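Local coordinates for tudor domain-containing protein 1 (Homo sapiens, PDB 5M9N) that probably takes part in piRNA-guided repression of transposons during spermatogenesis, its Tudor domains binding arginine-methylated peptides such as those of Piwi proteins, at residues L31-V40 with K175-K184; H43-F51 with W160-K169. All blocks are in the same frame, centred on the assembly; numbering follows the deposited sequence.

Interaction 1: L31-V40 with K175-K184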
ATOM      1  N   LEU A  31       0.058 -13.222  -6.018  1.00 48.20           N
ATOM      2  CA  LEU A  31      -0.548 -12.683  -7.207  1.00 45.69           C
ATOM      3  C   LEU A  31       0.157 -13.375  -8.349  1.00 44.01           C
ATOM      4  O   LEU A  31       1.326 -13.111  -8.616  1.00 45.90           O
ATOM      5  CB  LEU A  31      -0.362 -11.179  -7.272  1.00 44.94           C
ATOM      6  CG  LEU A  31      -1.653 -10.415  -7.014  1.00 46.15           C
ATOM      7  CD1 LEU A  31      -2.265 -10.752  -5.672  1.00 45.73           C
ATOM      8  CD2 LEU A  31      -1.378  -8.928  -7.157  1.00 45.97           C
ATOM      9  N   ASN A  32      -0.515 -14.344  -8.936  1.00 42.66           N
ATOM     10  CA  ASN A  32       0.023 -15.047 -10.102  1.00 42.39           C
ATOM     11  C   ASN A  32      -0.244 -14.234 -11.366  1.00 39.65           C
ATOM     12  O   ASN A  32      -1.250 -13.489 -11.441  1.00 37.09           O
ATOM     13  CB  ASN A  32      -0.593 -16.441 -10.211  1.00 44.82           C
ATOM     14  CG  ASN A  32      -0.262 -17.319  -9.009  1.00 47.35           C
ATOM     15  OD1 ASN A  32      -1.145 -17.944  -8.432  1.00 49.61           O
ATOM     16  ND2 ASN A  32       1.001 -17.342  -8.607  1.00 47.97           N
ATOM     17  N   VAL A  33       0.648 -14.384 -12.353  1.00 38.02           N
ATOM     18  CA  VAL A  33       0.435 -13.763 -13.651  1.00 37.57           C
ATOM     19  C   VAL A  33      -0.930 -14.300 -14.167  1.00 37.41           C
ATOM     20  O   VAL A  33      -1.259 -15.464 -13.984  1.00 37.01           O
ATOM     21  CB  VAL A  33       1.565 -14.072 -14.695  1.00 38.44           C
ATOM     22  CG1 VAL A  33       1.220 -13.433 -16.035  1.00 38.46           C
ATOM     23  CG2 VAL A  33       2.940 -13.584 -14.223  1.00 38.33           C
ATOM     24  N   GLY A  34      -1.721 -13.441 -14.774  1.00 37.34           N
ATOM     25  CA  GLY A  34      -3.061 -13.839 -15.207  1.00 38.33           C
ATOM     26  C   GLY A  34      -4.141 -13.714 -14.145  1.00 38.58           C
ATOM     27  O   GLY A  34      -5.302 -13.724 -14.494  1.00 39.62           O
ATOM     28  N   ASP A  35      -3.800 -13.547 -12.862  1.00 38.41           N
ATOM     29  CA  ASP A  35      -4.836 -13.246 -11.872  1.00 38.67           C
ATOM     30  C   ASP A  35      -5.500 -11.944 -12.226  1.00 37.91           C
ATOM     31  O   ASP A  35      -4.829 -10.986 -12.625  1.00 36.24           O
ATOM     32  CB  ASP A  35      -4.297 -13.124 -10.449  1.00 38.85           C
ATOM     33  CG  ASP A  35      -3.864 -14.454  -9.877  1.00 40.60           C
ATOM     34  OD1 ASP A  35      -3.916 -15.488 -10.569  1.00 43.07           O
ATOM     35  OD2 ASP A  35      -3.430 -14.462  -8.727  1.00 42.34           O
ATOM     36  N   GLU A  36      -6.824 -11.933 -12.101  1.00 37.56           N
ATOM     37  CA  GLU A  36      -7.580 -10.714 -12.110  1.00 38.18           C
ATOM     38  C   GLU A  36      -8.264 -10.615 -10.753  1.00 37.41           C
ATOM     39  O   GLU A  36      -8.642 -11.640 -10.144  1.00 38.43           O
ATOM     40  CB  GLU A  36      -8.632 -10.704 -13.198  1.00 40.06           C
ATOM     41  CG  GLU A  36      -8.122 -10.829 -14.596  1.00 42.16           C
ATOM     42  CD  GLU A  36      -9.260 -10.731 -15.611  1.00 44.52           C
ATOM     43  OE1 GLU A  36     -10.196 -11.550 -15.532  1.00 45.65           O
ATOM     44  OE2 GLU A  36      -9.207  -9.834 -16.466  1.00 45.85           O
ATOM     45  N   PHE A  37      -8.417  -9.412 -10.233  1.00 35.87           N
ATOM     46  CA  PHE A  37      -9.252  -9.258  -9.032  1.00 35.18           C
ATOM     47  C   PHE A  37      -9.913  -7.921  -9.094  1.00 34.53           C
ATOM     48  O   PHE A  37      -9.405  -7.001  -9.772  1.00 33.03           O
ATOM     49  CB  PHE A  37      -8.444  -9.434  -7.759  1.00 34.57           C
ATOM     50  CG  PHE A  37      -7.352  -8.426  -7.601  1.00 34.60           C
ATOM     51  CD1 PHE A  37      -7.595  -7.181  -7.013  1.00 33.50           C
ATOM     52  CD2 PHE A  37      -6.051  -8.736  -8.008  1.00 34.81           C
ATOM     53  CE1 PHE A  37      -6.566  -6.278  -6.827  1.00 33.71           C
ATOM     54  CE2 PHE A  37      -5.014  -7.833  -7.818  1.00 33.97           C
ATOM     55  CZ  PHE A  37      -5.262  -6.613  -7.219  1.00 33.62           C
ATOM     56  N   CYS A  38     -11.032  -7.804  -8.382  1.00 34.73           N
ATOM     57  CA  CYS A  38     -11.703  -6.503  -8.245  1.00 35.94           C
ATOM     58  C   CYS A  38     -10.978  -5.825  -7.110  1.00 33.33           C
ATOM     59  O   CYS A  38     -10.869  -6.398  -6.045  1.00 31.78           O
ATOM     60  CB  CYS A  38     -13.211  -6.606  -7.925  1.00 38.19           C
ATOM     61  SG  CYS A  38     -14.115  -7.191  -9.382  1.00 46.28           S
ATOM     62  N   GLY A  39     -10.495  -4.606  -7.354  1.00 32.49           N
ATOM     63  CA  GLY A  39      -9.901  -3.827  -6.298  1.00 32.15           C
ATOM     64  C   GLY A  39     -10.064  -2.349  -6.416  1.00 32.07           C
ATOM     65  O   GLY A  39     -10.748  -1.848  -7.307  1.00 32.16           O
ATOM     66  N   VAL A  40      -9.333  -1.647  -5.543  1.00 31.33           N
ATOM     67  CA  VAL A  40      -9.351  -0.207  -5.486  1.00 31.39           C
ATOM     68  C   VAL A  40      -7.915   0.277  -5.566  1.00 30.87           C
ATOM     69  O   VAL A  40      -7.016  -0.417  -5.059  1.00 29.74           O
ATOM     70  CB  VAL A  40     -10.070   0.322  -4.221  1.00 32.39           C
ATOM     71  CG1 VAL A  40     -11.535  -0.146  -4.213  1.00 33.36           C
ATOM     72  CG2 VAL A  40      -9.390  -0.111  -2.938  1.00 32.31           C
ATOM     73  N   LYS A 175     -13.788   4.085  -7.271  1.00 51.07           N
ATOM     74  CA  LYS A 175     -14.245   3.106  -8.244  1.00 48.73           C
ATOM     75  C   LYS A 175     -13.670   1.737  -7.956  1.00 45.54           C
ATOM     76  O   LYS A 175     -12.539   1.590  -7.431  1.00 40.04           O
ATOM     77  CB  LYS A 175     -13.846   3.509  -9.655  1.00 50.51           C
ATOM     78  CG  LYS A 175     -14.812   4.400 -10.385  1.00 52.97           C
ATOM     79  CD  LYS A 175     -14.265   4.674 -11.771  1.00 54.35           C
ATOM     80  CE  LYS A 175     -15.358   5.170 -12.687  1.00 57.67           C
ATOM     81  NZ  LYS A 175     -14.823   5.656 -13.977  1.00 58.75           N
ATOM     82  N   ILE A 176     -14.435   0.741  -8.385  1.00 42.59           N
ATOM     83  CA  ILE A 176     -14.019  -0.627  -8.325  1.00 42.40           C
ATOM     84  C   ILE A 176     -13.377  -0.854  -9.687  1.00 40.59           C
ATOM     85  O   ILE A 176     -13.982  -0.556 -10.702  1.00 42.84           O
ATOM     86  CB  ILE A 176     -15.176  -1.643  -8.098  1.00 44.11           C
ATOM     87  CG1 ILE A 176     -16.213  -1.149  -7.081  1.00 45.29           C
ATOM     88  CG2 ILE A 176     -14.609  -2.972  -7.583  1.00 43.74           C
ATOM     89  CD1 ILE A 176     -17.549  -1.878  -7.222  1.00 46.43           C
ATOM     90  N   ILE A 177     -12.159  -1.391  -9.685  1.00 36.49           N
ATOM     91  CA  ILE A 177     -11.345  -1.556 -10.862  1.00 35.08           C
ATOM     92  C   ILE A 177     -11.018  -3.016 -10.953  1.00 33.40           C
ATOM     93  O   ILE A 177     -10.831  -3.666  -9.944  1.00 32.70           O
ATOM     94  CB  ILE A 177     -10.018  -0.710 -10.722  1.00 35.31           C
ATOM     95  CG1 ILE A 177     -10.383   0.771 -10.663  1.00 36.27           C
ATOM     96  CG2 ILE A 177      -9.046  -0.946 -11.863  1.00 35.04           C
ATOM     97  CD1 ILE A 177     -11.270   1.273 -11.800  1.00 36.71           C
ATOM     98  N   THR A 178     -10.972  -3.541 -12.166  1.00 32.90           N
ATOM     99  CA  THR A 178     -10.401  -4.855 -12.401  1.00 32.75           C
ATOM    100  C   THR A 178      -8.871  -4.673 -12.570  1.00 31.82           C
ATOM    101  O   THR A 178      -8.415  -3.973 -13.477  1.00 32.69           O
ATOM    102  CB  THR A 178     -11.011  -5.547 -13.623  1.00 33.60           C
ATOM    103  OG1 THR A 178     -12.433  -5.675 -13.422  1.00 34.39           O
ATOM    104  CG2 THR A 178     -10.408  -6.900 -13.819  1.00 33.70           C
ATOM    105  N   VAL A 179      -8.107  -5.304 -11.700  1.00 30.72           N
ATOM    106  CA  VAL A 179      -6.632  -5.319 -11.774  1.00 29.77           C
ATOM    107  C   VAL A 179      -6.245  -6.636 -12.360  1.00 29.78           C
ATOM    108  O   VAL A 179      -6.633  -7.667 -11.831  1.00 29.74           O
ATOM    109  CB  VAL A 179      -6.020  -5.230 -10.357  1.00 29.43           C
ATOM    110  CG1 VAL A 179      -4.489  -5.251 -10.417  1.00 29.06           C
ATOM    111  CG2 VAL A 179      -6.504  -3.980  -9.678  1.00 29.23           C
ATOM    112  N   LYS A 180      -5.508  -6.615 -13.462  1.00 30.03           N
ATOM    113  CA  LYS A 180      -5.043  -7.816 -14.100  1.00 31.20           C
ATOM    114  C   LYS A 180      -3.522  -7.854 -14.058  1.00 30.90           C
ATOM    115  O   LYS A 180      -2.898  -6.929 -14.559  1.00 30.23           O
ATOM    116  CB  LYS A 180      -5.550  -7.805 -15.546  1.00 33.40           C
ATOM    117  CG  LYS A 180      -5.143  -8.998 -16.382  1.00 35.68           C
ATOM    118  CD  LYS A 180      -5.897  -8.924 -17.686  1.00 37.86           C
ATOM    119  CE  LYS A 180      -5.274  -9.708 -18.809  1.00 40.16           C
ATOM    120  NZ  LYS A 180      -5.514  -9.022 -20.108  1.00 41.49           N
ATOM    121  N   VAL A 181      -2.957  -8.926 -13.508  1.00 30.87           N
ATOM    122  CA  VAL A 181      -1.496  -9.087 -13.401  1.00 31.32           C
ATOM    123  C   VAL A 181      -0.951  -9.542 -14.766  1.00 32.31           C
ATOM    124  O   VAL A 181      -1.300 -10.618 -15.251  1.00 32.44           O
ATOM    125  CB  VAL A 181      -1.108 -10.103 -12.310  1.00 31.26           C
ATOM    126  CG1 VAL A 181       0.410 -10.141 -12.111  1.00 31.36           C
ATOM    127  CG2 VAL A 181      -1.818  -9.809 -10.983  1.00 30.53           C
ATOM    128  N   VAL A 182      -0.157  -8.680 -15.399  1.00 32.82           N
ATOM    129  CA  VAL A 182       0.507  -8.994 -16.663  1.00 34.24           C
ATOM    130  C   VAL A 182       1.857  -9.714 -16.409  1.00 35.10           C
ATOM    131  O   VAL A 182       2.226 -10.622 -17.169  1.00 35.74           O
ATOM    132  CB  VAL A 182       0.787  -7.718 -17.456  1.00 34.43           C
ATOM    133  CG1 VAL A 182       1.503  -8.042 -18.754  1.00 36.15           C
ATOM    134  CG2 VAL A 182      -0.468  -6.919 -17.713  1.00 34.25           C
ATOM    135  N   ASP A 183       2.620  -9.266 -15.405  1.00 35.18           N
ATOM    136  CA  ASP A 183       3.937  -9.856 -15.062  1.00 36.55           C
ATOM    137  C   ASP A 183       4.313  -9.594 -13.608  1.00 36.46           C
ATOM    138  O   ASP A 183       3.727  -8.727 -12.978  1.00 35.17           O
ATOM    139  CB  ASP A 183       5.040  -9.240 -15.931  1.00 37.58           C
ATOM    140  CG  ASP A 183       6.387 -10.034 -15.905  1.00 39.14           C
ATOM    141  OD1 ASP A 183       6.420 -11.263 -15.565  1.00 39.44           O
ATOM    142  OD2 ASP A 183       7.420  -9.397 -16.277  1.00 40.07           O
ATOM    143  N   LYS A 184       5.282 -10.347 -13.101  1.00 37.86           N
ATOM    144  CA  LYS A 184       5.863 -10.094 -11.786  1.00 39.89           C
ATOM    145  C   LYS A 184       7.269  -9.472 -11.890  1.00 41.28           C
ATOM    146  O   LYS A 184       8.126 -10.025 -12.549  1.00 42.43           O
ATOM    147  CB  LYS A 184       5.979 -11.396 -11.024  1.00 41.37           C
ATOM    148  CG  LYS A 184       4.690 -12.164 -10.881  1.00 42.21           C
ATOM    149  CD  LYS A 184       3.599 -11.326 -10.277  1.00 42.70           C
ATOM    150  CE  LYS A 184       4.054 -10.658  -8.982  1.00 43.10           C
ATOM    151  NZ  LYS A 184       2.883 -10.307  -8.197  1.00 44.34           N
TER
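The ring of F37 lies over V179, its partner on the neighbouring antiparallel strand. V179 CB sits over one face, 3.7 Å from the ring centroid and displaced toward the rim, so that CZ of F37 comes within 3.5 Å of V179 CB; the two methyls straddle that rim, CG1 near CE2 and CG2 near CE1. The phenyl reaches this place because CG of F37 stands between its own N and carbonyl carbon (chi1 61°), which folds the ring over the strand.

Beneath the ring, F37 and V179 form a hydrogen-bonded pair, F37 N to V179 O and V179 N to F37 O, and G39 with I177 repeats the pattern two residues on. E36 and K180, a non-hydrogen-bonded pair, project from the other face of the sheet; their chains run side by side, E36 OE2 3.6 Å from K180 CD, while the ammonium of K180 is salt-bridged to E192.

Just before E36 comes a type II turn, N32 to D35. V181 bonds to it twice, its N giving to D35 O (2.9 Å) and its O accepting from G34 N, and D35 OD2 takes N32 N from above the carboxylate plane. V181 CB packs against N32 O, and its CG2 lies 4.0 Å from L31 CD2. K184, bent at chi2 and chi3, curls back; its ammonium is held chiefly by S189 OG, and NZ also gives a hydrogen bond to L31 O (3.2 Å).

Strand 177-184 thus lies between 36-44 and 189-195, with V179 touching V191 and C52, while F37 and L31 reach I146 of strand 146-150, consistent with the second, staphylococcal-nuclease-like subdomain of an extended Tudor domain.

Interaction 2: H43-F51 with W160-K169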
ATOM      1  N   HIS A  43      -3.511   4.269  -3.327  1.00 32.79           N
ATOM      2  CA  HIS A  43      -2.500   5.338  -3.256  0.50 32.12           C
ATOM      3  C   HIS A  43      -1.735   5.365  -4.584  1.00 32.41           C
ATOM      4  O   HIS A  43      -1.397   4.296  -5.048  1.00 32.14           O
ATOM      5  CB  HIS A  43      -1.524   5.012  -2.099  0.50 31.01           C
ATOM      6  CG  HIS A  43      -0.547   6.103  -1.790  0.50 30.24           C
ATOM      7  ND1 HIS A  43      -0.871   7.204  -1.023  0.50 30.18           N
ATOM      8  CD2 HIS A  43       0.747   6.267  -2.150  0.50 29.88           C
ATOM      9  CE1 HIS A  43       0.177   8.003  -0.935  0.50 30.21           C
ATOM     10  NE2 HIS A  43       1.171   7.458  -1.611  0.50 29.82           N
ATOM     11  N   ILE A  44      -1.427   6.557  -5.129  1.00 32.29           N
ATOM     12  CA  ILE A  44      -0.746   6.726  -6.421  1.00 32.65           C
ATOM     13  C   ILE A  44       0.374   7.720  -6.271  1.00 33.56           C
ATOM     14  O   ILE A  44       0.094   8.871  -5.975  1.00 34.39           O
ATOM     15  CB  ILE A  44      -1.689   7.305  -7.532  1.00 33.51           C
ATOM     16  CG1 ILE A  44      -2.850   6.333  -7.806  1.00 32.90           C
ATOM     17  CG2 ILE A  44      -0.942   7.617  -8.852  1.00 33.92           C
ATOM     18  CD1 ILE A  44      -3.869   6.890  -8.794  1.00 33.86           C
ATOM     19  N   GLN A  45       1.621   7.284  -6.482  1.00 32.53           N
ATOM     20  CA  GLN A  45       2.732   8.226  -6.763  1.00 32.43           C
ATOM     21  C   GLN A  45       2.762   8.585  -8.218  1.00 32.08           C
ATOM     22  O   GLN A  45       2.638   9.733  -8.564  1.00 33.47           O
ATOM     23  CB  GLN A  45       4.098   7.649  -6.293  1.00 31.68           C
ATOM     24  CG  GLN A  45       4.193   7.614  -4.760  1.00 32.14           C
ATOM     25  CD  GLN A  45       4.077   8.974  -4.142  1.00 31.97           C
ATOM     26  OE1 GLN A  45       4.618   9.923  -4.647  1.00 33.29           O
ATOM     27  NE2 GLN A  45       3.320   9.092  -3.082  1.00 32.47           N
ATOM     28  N   THR A  46       2.923   7.599  -9.080  1.00 31.91           N
ATOM     29  CA  THR A  46       2.865   7.801 -10.521  1.00 32.29           C
ATOM     30  C   THR A  46       2.249   6.544 -11.122  1.00 32.30           C
ATOM     31  O   THR A  46       2.101   5.542 -10.422  1.00 32.28           O
ATOM     32  CB  THR A  46       4.284   7.893 -11.168  1.00 32.11           C
ATOM     33  OG1 THR A  46       4.872   6.600 -11.123  1.00 30.56           O
ATOM     34  CG2 THR A  46       5.197   8.861 -10.402  1.00 32.67           C
ATOM     35  N   PRO A  47       2.081   6.534 -12.435  1.00 33.47           N
ATOM     36  CA  PRO A  47       1.690   5.322 -13.099  1.00 35.09           C
ATOM     37  C   PRO A  47       2.629   4.163 -12.970  1.00 35.54           C
ATOM     38  O   PRO A  47       2.174   3.044 -13.130  1.00 36.02           O
ATOM     39  CB  PRO A  47       1.543   5.762 -14.543  1.00 35.42           C
ATOM     40  CG  PRO A  47       1.087   7.162 -14.433  1.00 35.20           C
ATOM     41  CD  PRO A  47       1.925   7.689 -13.338  1.00 34.57           C
ATOM     42  N   GLU A  48       3.886   4.396 -12.631  1.00 35.87           N
ATOM     43  CA  GLU A  48       4.835   3.323 -12.364  1.00 36.43           C
ATOM     44  C   GLU A  48       5.021   3.064 -10.880  1.00 35.04           C
ATOM     45  O   GLU A  48       5.871   2.285 -10.517  1.00 35.70           O
ATOM     46  CB  GLU A  48       6.206   3.678 -13.029  1.00 39.10           C
ATOM     47  CG  GLU A  48       6.223   3.395 -14.536  1.00 41.37           C
ATOM     48  CD  GLU A  48       6.975   4.411 -15.369  1.00 44.44           C
ATOM     49  OE1 GLU A  48       7.612   5.333 -14.802  1.00 48.86           O
ATOM     50  OE2 GLU A  48       6.919   4.329 -16.607  1.00 48.73           O
ATOM     51  N   ASP A  49       4.279   3.743 -10.011  1.00 33.15           N
ATOM     52  CA  ASP A  49       4.424   3.574  -8.578  1.00 31.99           C
ATOM     53  C   ASP A  49       3.103   3.842  -7.857  1.00 29.79           C
ATOM     54  O   ASP A  49       2.766   4.965  -7.586  1.00 29.74           O
ATOM     55  CB  ASP A  49       5.584   4.496  -8.076  1.00 33.73           C
ATOM     56  CG  ASP A  49       5.906   4.312  -6.645  1.00 34.60           C
ATOM     57  OD1 ASP A  49       5.398   3.421  -5.937  1.00 35.49           O
ATOM     58  OD2 ASP A  49       6.694   5.131  -6.149  1.00 39.01           O
ATOM     59  N   PHE A  50       2.310   2.790  -7.651  1.00 27.73           N
ATOM     60  CA  PHE A  50       0.991   2.916  -7.060  1.00 26.39           C
ATOM     61  C   PHE A  50       0.619   1.627  -6.361  1.00 25.45           C
ATOM     62  O   PHE A  50       1.341   0.655  -6.485  1.00 24.96           O
ATOM     63  CB  PHE A  50      -0.046   3.410  -8.066  1.00 26.51           C
ATOM     64  CG  PHE A  50      -0.442   2.400  -9.120  1.00 26.47           C
ATOM     65  CD1 PHE A  50       0.265   2.295 -10.303  1.00 26.77           C
ATOM     66  CD2 PHE A  50      -1.550   1.591  -8.939  1.00 26.31           C
ATOM     67  CE1 PHE A  50      -0.070   1.376 -11.295  1.00 26.98           C
ATOM     68  CE2 PHE A  50      -1.894   0.676  -9.905  1.00 26.52           C
ATOM     69  CZ  PHE A  50      -1.185   0.577 -11.092  1.00 27.03           C
ATOM     70  N   PHE A  51      -0.509   1.645  -5.622  1.00 24.94           N
ATOM     71  CA  PHE A  51      -0.908   0.550  -4.742  1.00 24.53           C
ATOM     72  C   PHE A  51      -2.369   0.252  -4.887  1.00 25.42           C
ATOM     73  O   PHE A  51      -3.154   1.176  -4.889  1.00 25.42           O
ATOM     74  CB  PHE A  51      -0.701   0.917  -3.296  1.00 24.07           C
ATOM     75  CG  PHE A  51       0.740   1.033  -2.936  1.00 23.58           C
ATOM     76  CD1 PHE A  51       1.380   2.215  -3.072  1.00 23.55           C
ATOM     77  CD2 PHE A  51       1.410  -0.054  -2.525  1.00 23.56           C
ATOM     78  CE1 PHE A  51       2.739   2.325  -2.731  1.00 23.49           C
ATOM     79  CE2 PHE A  51       2.752   0.025  -2.154  1.00 23.54           C
ATOM     80  CZ  PHE A  51       3.402   1.216  -2.243  1.00 23.35           C
ATOM     81  N   TRP A 160       6.675  11.456 -15.527  1.00 45.03           N
ATOM     82  CA  TRP A 160       5.189  11.666 -15.372  1.00 45.93           C
ATOM     83  C   TRP A 160       4.893  13.016 -14.739  1.00 48.20           C
ATOM     84  O   TRP A 160       5.395  13.350 -13.643  1.00 50.08           O
ATOM     85  CB  TRP A 160       4.488  10.574 -14.558  1.00 43.47           C
ATOM     86  CG  TRP A 160       4.661   9.225 -15.123  1.00 42.11           C
ATOM     87  CD1 TRP A 160       5.574   8.310 -14.726  1.00 41.43           C
ATOM     88  CD2 TRP A 160       3.914   8.615 -16.195  1.00 41.72           C
ATOM     89  NE1 TRP A 160       5.455   7.178 -15.470  1.00 41.51           N
ATOM     90  CE2 TRP A 160       4.444   7.329 -16.381  1.00 41.21           C
ATOM     91  CE3 TRP A 160       2.846   9.033 -17.018  1.00 41.23           C
ATOM     92  CZ2 TRP A 160       3.945   6.432 -17.346  1.00 41.47           C
ATOM     93  CZ3 TRP A 160       2.352   8.144 -17.996  1.00 41.27           C
ATOM     94  CH2 TRP A 160       2.903   6.863 -18.152  1.00 41.17           C
ATOM     95  N   THR A 161       4.112  13.801 -15.463  1.00 52.75           N
ATOM     96  CA  THR A 161       3.709  15.118 -15.029  1.00 57.18           C
ATOM     97  C   THR A 161       2.470  15.010 -14.130  1.00 60.72           C
ATOM     98  O   THR A 161       1.605  14.153 -14.390  1.00 57.24           O
ATOM     99  CB  THR A 161       3.333  15.988 -16.228  1.00 59.01           C
ATOM    100  OG1 THR A 161       2.262  15.372 -16.944  1.00 60.72           O
ATOM    101  CG2 THR A 161       4.498  16.121 -17.145  1.00 59.38           C
ATOM    102  N   PRO A 162       2.362  15.897 -13.101  1.00 63.60           N
ATOM    103  CA  PRO A 162       1.229  15.891 -12.154  1.00 62.67           C
ATOM    104  C   PRO A 162      -0.129  15.929 -12.821  1.00 61.29           C
ATOM    105  O   PRO A 162      -1.112  15.518 -12.204  1.00 57.19           O
ATOM    106  CB  PRO A 162       1.440  17.161 -11.309  1.00 65.68           C
ATOM    107  CG  PRO A 162       2.439  17.981 -12.058  1.00 67.16           C
ATOM    108  CD  PRO A 162       3.292  17.012 -12.815  1.00 65.72           C
ATOM    109  N   GLU A 163      -0.169  16.425 -14.056  1.00 59.03           N
ATOM    110  CA  GLU A 163      -1.347  16.324 -14.865  1.00 58.91           C
ATOM    111  C   GLU A 163      -1.694  14.916 -15.332  1.00 56.31           C
ATOM    112  O   GLU A 163      -2.878  14.589 -15.447  1.00 55.14           O
ATOM    113  CB  GLU A 163      -1.219  17.209 -16.088  1.00 61.46           C
ATOM    114  CG  GLU A 163      -2.519  17.254 -16.857  1.00 63.34           C
ATOM    115  CD  GLU A 163      -2.713  18.504 -17.673  1.00 66.87           C
ATOM    116  OE1 GLU A 163      -1.693  19.171 -17.957  1.00 66.63           O
ATOM    117  OE2 GLU A 163      -3.897  18.791 -18.038  1.00 67.64           O
ATOM    118  N   ALA A 164      -0.697  14.114 -15.701  1.00 52.36           N
ATOM    119  CA  ALA A 164      -0.955  12.720 -16.073  1.00 49.87           C
ATOM    120  C   ALA A 164      -1.472  11.980 -14.851  1.00 47.99           C
ATOM    121  O   ALA A 164      -2.426  11.224 -14.921  1.00 44.45           O
ATOM    122  CB  ALA A 164       0.300  12.041 -16.592  1.00 49.91           C
ATOM    123  N   ILE A 165      -0.805  12.221 -13.731  1.00 46.62           N
ATOM    124  CA  ILE A 165      -1.162  11.635 -12.443  1.00 45.43           C
ATOM    125  C   ILE A 165      -2.592  12.011 -11.973  1.00 45.54           C
ATOM    126  O   ILE A 165      -3.328  11.166 -11.468  1.00 42.89           O
ATOM    127  CB  ILE A 165      -0.088  12.035 -11.425  1.00 44.74           C
ATOM    128  CG1 ILE A 165       1.252  11.356 -11.793  1.00 44.08           C
ATOM    129  CG2 ILE A 165      -0.501  11.672 -10.011  1.00 45.08           C
ATOM    130  CD1 ILE A 165       2.465  12.147 -11.304  1.00 44.50           C
ATOM    131  N   CYS A 166      -2.936  13.279 -12.143  1.00 46.53           N
ATOM    132  CA  CYS A 166      -4.281  13.792 -11.908  1.00 49.03           C
ATOM    133  C   CYS A 166      -5.326  13.018 -12.699  1.00 46.83           C
ATOM    134  O   CYS A 166      -6.314  12.571 -12.164  1.00 46.74           O
ATOM    135  CB  CYS A 166      -4.335  15.255 -12.313  1.00 51.72           C
ATOM    136  SG  CYS A 166      -5.872  16.058 -11.872  1.00 58.48           S
ATOM    137  N   LEU A 167      -5.070  12.873 -13.990  1.00 45.93           N
ATOM    138  CA  LEU A 167      -5.926  12.139 -14.867  1.00 44.64           C
ATOM    139  C   LEU A 167      -6.081  10.692 -14.449  1.00 42.90           C
ATOM    140  O   LEU A 167      -7.193  10.185 -14.436  1.00 42.25           O
ATOM    141  CB  LEU A 167      -5.393  12.189 -16.293  1.00 45.37           C
ATOM    142  CG  LEU A 167      -6.203  11.354 -17.296  1.00 45.31           C
ATOM    143  CD1 LEU A 167      -7.654  11.846 -17.414  1.00 46.38           C
ATOM    144  CD2 LEU A 167      -5.537  11.344 -18.644  1.00 46.02           C
ATOM    145  N   MET A 168      -4.978  10.012 -14.147  1.00 40.16           N
ATOM    146  CA  MET A 168      -5.045   8.655 -13.613  1.00 39.00           C
ATOM    147  C   MET A 168      -5.923   8.571 -12.358  1.00 39.43           C
ATOM    148  O   MET A 168      -6.734   7.641 -12.238  1.00 39.92           O
ATOM    149  CB  MET A 168      -3.647   8.090 -13.299  1.00 37.35           C
ATOM    150  CG  MET A 168      -3.695   6.661 -12.793  1.00 36.13           C
ATOM    151  SD  MET A 168      -2.060   5.925 -12.494  1.00 34.06           S
ATOM    152  CE  MET A 168      -2.528   4.406 -11.665  1.00 33.20           C
ATOM    153  N   LYS A 169      -5.726   9.506 -11.426  1.00 40.07           N
ATOM    154  CA  LYS A 169      -6.491   9.579 -10.191  1.00 41.86           C
ATOM    155  C   LYS A 169      -7.996   9.700 -10.480  1.00 42.99           C
ATOM    156  O   LYS A 169      -8.808   9.074  -9.792  1.00 41.96           O
ATOM    157  CB  LYS A 169      -6.056  10.774  -9.325  1.00 43.91           C
ATOM    158  CG  LYS A 169      -4.713  10.616  -8.654  1.00 44.77           C
ATOM    159  CD  LYS A 169      -4.188  11.997  -8.294  1.00 48.13           C
ATOM    160  CE  LYS A 169      -2.913  11.949  -7.476  1.00 49.79           C
ATOM    161  NZ  LYS A 169      -3.140  11.212  -6.216  1.00 51.01           N
TER
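M168 drives its methyl onto the ring of F50: CE stands over the centre of one face, 3.7 Å from the centroid, in a CH-pi contact, and SD stands farther above the same ring, 5.2 Å from the centroid, a Met-aromatic contact. With CG opposite the backbone N (chi1 -178°) and the rest of the chain extended, the thioether runs straight from the helix to the strands. Its SD passes P47 CA at 3.8 Å, and I44 CD1 rests against M168 CG and K169 CG, the latter 3.8 Å away.

Farther out, I165 lies against the corner of the chain, with CD1 3.7 Å from Q45 O and CG1 against P47 CD. P47 itself is laid on the indole of W160: CG lies over the six-membered ring, 3.6 Å from its centroid, in a CH-pi contact, while T46 CB approaches CD1 obliquely.

At the polar edge W160 NE1 donates to E48 OE1 (2.9 Å, 155° at the hydrogen). The oxygen lies in the indole plane but is met from above the carboxylate plane, the two planes being 72° apart. T46 OG1 accepts from E48 N, an ST turn that braces the turn from T46 to D49 carrying E48 and P47.

Helix 162-172, with W160 just before it, therefore packs on the hairpin of strands 36-44 and 49-54; W160 continues onto V153 and P155, and F50 and M168 both meet L193 of strand 189-195.

How the interactions relate
The two contacts lie about 18 Å apart, centre to centre, and share strand 36-44 of the mixed sheet. Interaction 1 pairs the first part of this strand with 177-184; interaction 2 uses its last residues and the turn into 49-54, against helix 162-172. In sequence, both segments of interaction 2 fall between those of interaction 1, and the helix leads directly into strand 177-184. A continuous C-terminal piece, helix then strand, is thus joined to an N-terminal hairpin by sheet pairing and by helix packing. Between them in sequence lies the separate five-stranded antiparallel sheet, the plan of an extended Tudor domain, in which segments flanking the canonical Tudor barrel come together as a second subdomain.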